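PDB 4PET: extracellular solute-binding protein, family 7 from Colwellia psychrerythraea, which binds pyruvate together with a calcium ion and, as a periplasmic solute-binding protein, probably delivers it or a related acid to a TRAP membrane transporter. Local coordinates for residues W31-T36 against Y88-S93; F103-F108 against K134-Q139. All coordinates share one frame; numbering follows the deposited sequence.

Contact 1 of 2, residues W31-T36 against Y88-S93; sequences WKLAET and YQMGHS
Strands 31-35 and 90-93 run parallel, axes 4.4 Å apart and 21° askew, with Leu33, Ala34 and Glu35 bridged to Met90, Gly91 and His92; they are neighbours in the mixed five-stranded sheet, with 63-68 beyond 31-35 and 240-246 beyond 90-93. The ladder passes from Met90 N to Lys32 O, Ala34 N to Met90 O (2.9 Å), His92 N to Ala34 O and Thr36 N to His92 O. Gln89, just ahead of its strand, extends it with a side chain: its CG is anti to the carbonyl carbon and the chain then bends (chi2 89°), which carries OE1 to Lys32 N at 2.8 Å. The amide itself lies nearly parallel to the Trp31 indole, the planes 6° apart, with Gln89 CG 3.6 Å above the centroid of the five-membered ring. Met90, a selenomethionine, lies with SE at the edge of that indole, a Met-aromatic contact. The Tyr88 ring is sandwiched: Ala34 CB sits over the centre of one face, 3.6 Å from the centroid, while Lys32 crosses the other with NZ in a cation-pi position; Asp68 takes the phenol OH. At the far end Thr36 OG1 and Ser93 OG share a hydrogen bond of 2.6 Å. Side-chain bonds thus continue the pairing beyond both ends of the ladder, and the Gln89 carbonyl satisfies a backbone N-H where the regular bonding stops.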
loop_
_atom_site.group_PDB
_atom_site.type_symbol
_atom_site.label_atom_id
_atom_site.label_comp_id
_atom_site.label_asym_id
_atom_site.label_seq_id
_atom_site.Cartn_x
_atom_site.Cartn_y
_atom_site.Cartn_z
ATOM N N TRP A 31 -12.717 -4.463 -26.622
ATOM C CA TRP A 31 -13.604 -4.600 -25.490
ATOM C C TRP A 31 -14.145 -3.236 -25.067
ATOM O O TRP A 31 -13.609 -2.210 -25.462
ATOM C CB TRP A 31 -12.813 -5.157 -24.316
ATOM C CG TRP A 31 -12.690 -6.663 -24.337
ATOM C CD1 TRP A 31 -12.914 -7.498 -25.394
ATOM C CD2 TRP A 31 -12.339 -7.489 -23.235
ATOM N NE1 TRP A 31 -12.698 -8.814 -25.010
ATOM C CE2 TRP A 31 -12.350 -8.828 -23.687
ATOM C CE3 TRP A 31 -12.005 -7.237 -21.907
ATOM C CZ2 TRP A 31 -12.081 -9.887 -22.849
ATOM C CZ3 TRP A 31 -11.725 -8.313 -21.080
ATOM C CH2 TRP A 31 -11.755 -9.604 -21.556
ATOM N N LYS A 32 -15.192 -3.246 -24.250
ATOM C CA LYS A 32 -15.669 -2.046 -23.578
ATOM C C LYS A 32 -15.818 -2.247 -22.080
ATOM O O LYS A 32 -16.149 -3.342 -21.586
ATOM C CB LYS A 32 -16.969 -1.509 -24.185
ATOM C CG LYS A 32 -17.964 -2.514 -24.599
ATOM C CD LYS A 32 -18.880 -1.906 -25.666
ATOM C CE LYS A 32 -20.257 -2.538 -25.667
ATOM N NZ LYS A 32 -21.281 -1.633 -26.280
ATOM N N LEU A 33 -15.544 -1.172 -21.354
ATOM C CA LEU A 33 -15.620 -1.188 -19.896
ATOM C C LEU A 33 -16.694 -0.176 -19.498
ATOM O O LEU A 33 -16.693 0.953 -19.996
ATOM C CB LEU A 33 -14.266 -0.884 -19.260
ATOM C CG LEU A 33 -14.263 -0.776 -17.717
ATOM C CD1 LEU A 33 -12.857 -1.058 -17.201
ATOM C CD2 LEU A 33 -14.742 0.586 -17.178
ATOM N N ALA A 34 -17.648 -0.595 -18.656
ATOM C CA ALA A 34 -18.612 0.349 -18.078
ATOM C C ALA A 34 -18.194 0.726 -16.669
ATOM O O ALA A 34 -18.027 -0.138 -15.816
ATOM C CB ALA A 34 -20.006 -0.247 -18.037
ATOM N N GLU A 35 -18.074 2.017 -16.403
ATOM C CA GLU A 35 -17.715 2.462 -15.055
ATOM C C GLU A 35 -18.866 3.257 -14.414
ATOM O O GLU A 35 -19.590 3.936 -15.107
ATOM C CB GLU A 35 -16.403 3.252 -15.066
ATOM C CG GLU A 35 -16.369 4.566 -15.893
ATOM C CD GLU A 35 -14.999 5.246 -15.836
ATOM O OE1 GLU A 35 -14.089 4.666 -15.194
ATOM O OE2 GLU A 35 -14.833 6.354 -16.411
ATOM N N THR A 36 -19.004 3.155 -13.091
ATOM C CA THR A 36 -20.013 3.859 -12.353
ATOM C C THR A 36 -19.858 5.376 -12.465
ATOM O O THR A 36 -20.855 6.099 -12.487
ATOM C CB THR A 36 -19.968 3.470 -10.875
ATOM O OG1 THR A 36 -20.406 2.110 -10.732
ATOM C CG2 THR A 36 -20.871 4.432 -10.002
ATOM N N TYR A 88 -21.274 -5.562 -21.563
ATOM C CA TYR A 88 -19.910 -5.051 -21.407
ATOM C C TYR A 88 -19.008 -6.181 -20.939
ATOM O O TYR A 88 -19.384 -6.969 -20.056
ATOM C CB TYR A 88 -19.837 -3.919 -20.366
ATOM C CG TYR A 88 -20.308 -2.573 -20.889
ATOM C CD1 TYR A 88 -21.660 -2.258 -20.931
ATOM C CD2 TYR A 88 -19.398 -1.623 -21.330
ATOM C CE1 TYR A 88 -22.095 -1.047 -21.417
ATOM C CE2 TYR A 88 -19.813 -0.407 -21.818
ATOM C CZ TYR A 88 -21.172 -0.123 -21.851
ATOM O OH TYR A 88 -21.614 1.079 -22.333
ATOM N N GLN A 89 -17.790 -6.220 -21.470
ATOM C CA GLN A 89 -16.833 -7.242 -21.044
ATOM C C GLN A 89 -16.283 -6.938 -19.663
ATOM O O GLN A 89 -15.880 -7.842 -18.951
ATOM C CB GLN A 89 -15.692 -7.374 -22.057
ATOM C CG GLN A 89 -16.113 -7.967 -23.405
ATOM C CD GLN A 89 -16.590 -6.939 -24.428
ATOM O OE1 GLN A 89 -16.591 -5.725 -24.187
ATOM N NE2 GLN A 89 -16.992 -7.431 -25.587
HETATM N N MSE A 90 -16.245 -5.657 -19.293
HETATM C CA MSE A 90 -15.674 -5.250 -18.015
HETATM C C MSE A 90 -16.442 -4.131 -17.354
HETATM O O MSE A 90 -17.176 -3.379 -18.005
HETATM C CB MSE A 90 -14.226 -4.741 -18.198
HETATM C CG MSE A 90 -13.262 -5.767 -18.661
HETATM SE SE MSE A 90 -11.500 -4.919 -18.868
HETATM C CE MSE A 90 -11.185 -4.790 -16.971
ATOM N N GLY A 91 -16.238 -4.005 -16.049
ATOM C CA GLY A 91 -16.812 -2.891 -15.318
ATOM C C GLY A 91 -15.799 -2.392 -14.300
ATOM O O GLY A 91 -14.806 -3.073 -14.016
ATOM N N HIS A 92 -16.069 -1.212 -13.755
ATOM C CA HIS A 92 -15.333 -0.647 -12.644
ATOM C C HIS A 92 -16.332 0.058 -11.723
ATOM O O HIS A 92 -17.147 0.925 -12.143
ATOM C CB HIS A 92 -14.181 0.245 -13.149
ATOM C CG HIS A 92 -13.233 0.667 -12.072
ATOM N ND1 HIS A 92 -13.257 1.934 -11.528
ATOM C CD2 HIS A 92 -12.257 0.005 -11.410
ATOM C CE1 HIS A 92 -12.326 2.050 -10.613
ATOM N NE2 HIS A 92 -11.701 0.882 -10.512
ATOM N N SER A 93 -16.327 -0.369 -10.465
ATOM C CA SER A 93 -17.381 0.017 -9.537
ATOM C C SER A 93 -16.945 -0.325 -8.110
ATOM O O SER A 93 -15.765 -0.278 -7.799
ATOM C CB SER A 93 -18.672 -0.699 -9.918
ATOM O OG SER A 93 -19.822 -0.040 -9.437
#

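Contact 2 of 2, residues F103-F108 against K134-Q139; sequences FNTMFF and KKVYDQ
The C-terminal part of helix 129-137 packs against a coiled piece of loop, residues 103-108, whose first five residues have helix-like backbone angles and which lies between strand 90-93 and helix 117-126. Val136 points into the loop segment and makes most of the touches. Its CG2, anti to the carbonyl carbon, meets Phe108 CE2 at 3.8 Å and Phe108 CZ at 4.0 Å, coming to the ring obliquely. The same methyl touches Asn104 CB at 4.1 Å, and Val136 CG1 approaches Thr105 CG2 at 4.3 Å. One branched side chain therefore reaches three residues of the loop. In this solute-binding protein of the TRAP family the loop segment follows the pyruvate-binding residues Tyr96 and Tyr97 in sequence, so the contact packs the chain beyond them against a helix that leads into sheet strand 142-149. Tyr137 makes the other half of the contact: it crosses Thr105 at about a right angle, and Thr105 CG2 lies 3.5 Å from Tyr137 OH and 3.8 Å from Tyr137 CZ. That hydroxyl bonds to Ser95 OG and Gln242 NE2, which hold the phenol end in place beside the methyl; Ser95 OG also bonds to Thr105 O. Thr105 OG1 turns to Asn102 O, its first torsion (chi1 60°) placing the oxygen between the backbone N and the carbonyl carbon while CG2 is left for Tyr137. Asn104 sends its amide to Thr325 and Asp322 near the start of helix 323-353, and Phe108 also leans on Ile328 of that helix. Gln139 NE2 bonds back to Val136 O at 2.7 Å.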
loop_
_atom_site.group_PDB
_atom_site.type_symbol
_atom_site.label_atom_id
_atom_site.label_comp_id
_atom_site.label_asym_id
_atom_site.label_seq_id
_atom_site.Cartn_x
_atom_site.Cartn_y
_atom_site.Cartn_z
ATOM N N PHE A 103 -25.896 -9.939 -0.247
ATOM C CA PHE A 103 -25.269 -9.168 0.834
ATOM C C PHE A 103 -23.794 -9.491 1.012
ATOM O O PHE A 103 -23.041 -8.675 1.563
ATOM C CB PHE A 103 -26.000 -9.303 2.180
ATOM C CG PHE A 103 -26.498 -10.681 2.480
ATOM C CD1 PHE A 103 -25.617 -11.726 2.714
ATOM C CD2 PHE A 103 -27.873 -10.928 2.551
ATOM C CE1 PHE A 103 -26.093 -13.007 3.001
ATOM C CE2 PHE A 103 -28.356 -12.198 2.838
ATOM C CZ PHE A 103 -27.472 -13.239 3.056
ATOM N N ASN A 104 -23.353 -10.649 0.520
ATOM C CA ASN A 104 -21.931 -11.008 0.690
ATOM C C ASN A 104 -20.989 -10.152 -0.151
ATOM O O ASN A 104 -19.787 -10.065 0.145
ATOM C CB ASN A 104 -21.707 -12.507 0.469
ATOM C CG ASN A 104 -22.272 -13.329 1.611
ATOM O OD1 ASN A 104 -22.172 -12.919 2.768
ATOM N ND2 ASN A 104 -22.906 -14.456 1.300
ATOM N N THR A 105 -21.531 -9.471 -1.155
ATOM C CA THR A 105 -20.726 -8.530 -1.929
ATOM C C THR A 105 -20.229 -7.320 -1.120
ATOM O O THR A 105 -19.275 -6.670 -1.530
ATOM C CB THR A 105 -21.475 -8.010 -3.167
ATOM O OG1 THR A 105 -22.678 -7.322 -2.774
ATOM C CG2 THR A 105 -21.786 -9.165 -4.115
HETATM N N MSE A 106 -20.872 -7.010 0.004
HETATM C CA MSE A 106 -20.467 -5.852 0.821
HETATM C C MSE A 106 -19.048 -5.939 1.395
HETATM O O MSE A 106 -18.344 -4.937 1.483
HETATM C CB MSE A 106 -21.425 -5.677 2.006
HETATM C CG MSE A 106 -22.814 -5.183 1.630
HETATM SE SE MSE A 106 -23.826 -4.728 3.233
HETATM C CE MSE A 106 -24.118 -6.514 3.963
ATOM N N PHE A 107 -18.640 -7.139 1.785
ATOM C CA PHE A 107 -17.464 -7.307 2.625
ATOM C C PHE A 107 -16.131 -7.249 1.864
ATOM O O PHE A 107 -15.090 -7.144 2.491
ATOM C CB PHE A 107 -17.607 -8.578 3.482
ATOM C CG PHE A 107 -18.955 -8.669 4.156
ATOM C CD1 PHE A 107 -19.326 -7.749 5.118
ATOM C CD2 PHE A 107 -19.877 -9.627 3.770
ATOM C CE1 PHE A 107 -20.553 -7.798 5.707
ATOM C CE2 PHE A 107 -21.136 -9.675 4.350
ATOM C CZ PHE A 107 -21.470 -8.776 5.310
ATOM N N PHE A 108 -16.172 -7.264 0.523
ATOM C CA PHE A 108 -14.972 -7.172 -0.288
ATOM C C PHE A 108 -14.570 -5.728 -0.619
ATOM O O PHE A 108 -13.544 -5.506 -1.257
ATOM C CB PHE A 108 -15.114 -8.021 -1.553
ATOM C CG PHE A 108 -15.432 -9.465 -1.233
ATOM C CD1 PHE A 108 -14.414 -10.327 -0.810
ATOM C CD2 PHE A 108 -16.740 -9.930 -1.250
ATOM C CE1 PHE A 108 -14.683 -11.647 -0.471
ATOM C CE2 PHE A 108 -17.024 -11.257 -0.913
ATOM C CZ PHE A 108 -15.998 -12.118 -0.525
ATOM N N LYS A 134 -13.839 -14.890 -5.290
ATOM C CA LYS A 134 -14.085 -15.744 -6.452
ATOM C C LYS A 134 -15.265 -16.702 -6.172
ATOM O O LYS A 134 -16.104 -16.946 -7.054
ATOM C CB LYS A 134 -12.807 -16.542 -6.763
ATOM C CG LYS A 134 -12.927 -17.547 -7.909
ATOM C CD LYS A 134 -11.599 -18.317 -8.083
ATOM C CE LYS A 134 -11.551 -19.033 -9.402
ATOM N NZ LYS A 134 -12.670 -19.966 -9.558
ATOM N N LYS A 135 -15.331 -17.229 -4.943
ATOM C CA LYS A 135 -16.439 -18.133 -4.577
ATOM C C LYS A 135 -17.789 -17.378 -4.585
ATOM O O LYS A 135 -18.814 -17.949 -4.899
ATOM C CB LYS A 135 -16.251 -18.771 -3.193
ATOM C CG LYS A 135 -15.203 -19.836 -3.101
ATOM C CD LYS A 135 -15.541 -20.870 -2.005
ATOM C CE LYS A 135 -15.118 -20.392 -0.606
ATOM N NZ LYS A 135 -14.039 -21.221 0.060
ATOM N N VAL A 136 -17.788 -16.104 -4.232
ATOM C CA VAL A 136 -19.036 -15.331 -4.229
ATOM C C VAL A 136 -19.423 -14.975 -5.659
ATOM O O VAL A 136 -20.573 -15.139 -6.045
ATOM C CB VAL A 136 -18.931 -14.058 -3.335
ATOM C CG1 VAL A 136 -20.064 -13.067 -3.635
ATOM C CG2 VAL A 136 -18.918 -14.475 -1.845
ATOM N N TYR A 137 -18.455 -14.527 -6.454
ATOM C CA TYR A 137 -18.749 -13.973 -7.765
ATOM C C TYR A 137 -18.873 -14.982 -8.899
ATOM O O TYR A 137 -19.548 -14.710 -9.901
ATOM C CB TYR A 137 -17.716 -12.867 -8.130
ATOM C CG TYR A 137 -18.097 -11.512 -7.562
ATOM C CD1 TYR A 137 -18.940 -10.653 -8.264
ATOM C CD2 TYR A 137 -17.633 -11.100 -6.333
ATOM C CE1 TYR A 137 -19.302 -9.437 -7.760
ATOM C CE2 TYR A 137 -18.000 -9.873 -5.814
ATOM C CZ TYR A 137 -18.855 -9.052 -6.527
ATOM O OH TYR A 137 -19.223 -7.798 -6.052
ATOM N N ASP A 138 -18.246 -16.142 -8.740
ATOM C CA ASP A 138 -18.277 -17.188 -9.781
ATOM C C ASP A 138 -19.683 -17.598 -10.127
ATOM O O ASP A 138 -19.955 -17.999 -11.261
ATOM C CB ASP A 138 -17.544 -18.475 -9.371
ATOM C CG ASP A 138 -16.050 -18.454 -9.732
ATOM O OD1 ASP A 138 -15.596 -17.501 -10.413
ATOM O OD2 ASP A 138 -15.329 -19.412 -9.334
ATOM N N GLN A 139 -20.555 -17.571 -9.135
ATOM C CA GLN A 139 -21.937 -17.977 -9.359
ATOM C C GLN A 139 -22.601 -17.101 -10.419
ATOM O O GLN A 139 -23.570 -17.520 -11.032
ATOM C CB GLN A 139 -22.717 -17.934 -8.046
ATOM C CG GLN A 139 -22.931 -16.548 -7.516
ATOM C CD GLN A 139 -23.628 -16.559 -6.181
ATOM O OE1 GLN A 139 -24.840 -16.804 -6.106
ATOM N NE2 GLN A 139 -22.872 -16.302 -5.109
#

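Contact 1 closes before contact 2 opens along the chain, and their centres lie 18 Å apart with nearest atoms about 8 Å apart, so the two do not touch. What joins them is the segment after strand 90-93, which holds Tyr96 and Tyr97 of the pyruvate site. The Ser93 side chain is about 3 Å from that of Tyr97, and the Thr105 side chain about 6 Å from that of Tyr96. Contact 1 is the nearer to the ligand: the Thr36 side chain is about 7 Å from pyruvate and about 11 Å from the calcium ion, against about 13 Å from the Thr105 side chain to pyruvate. Segments 88-93 and 103-108 thus lie before and after the pocket tyrosines in sequence.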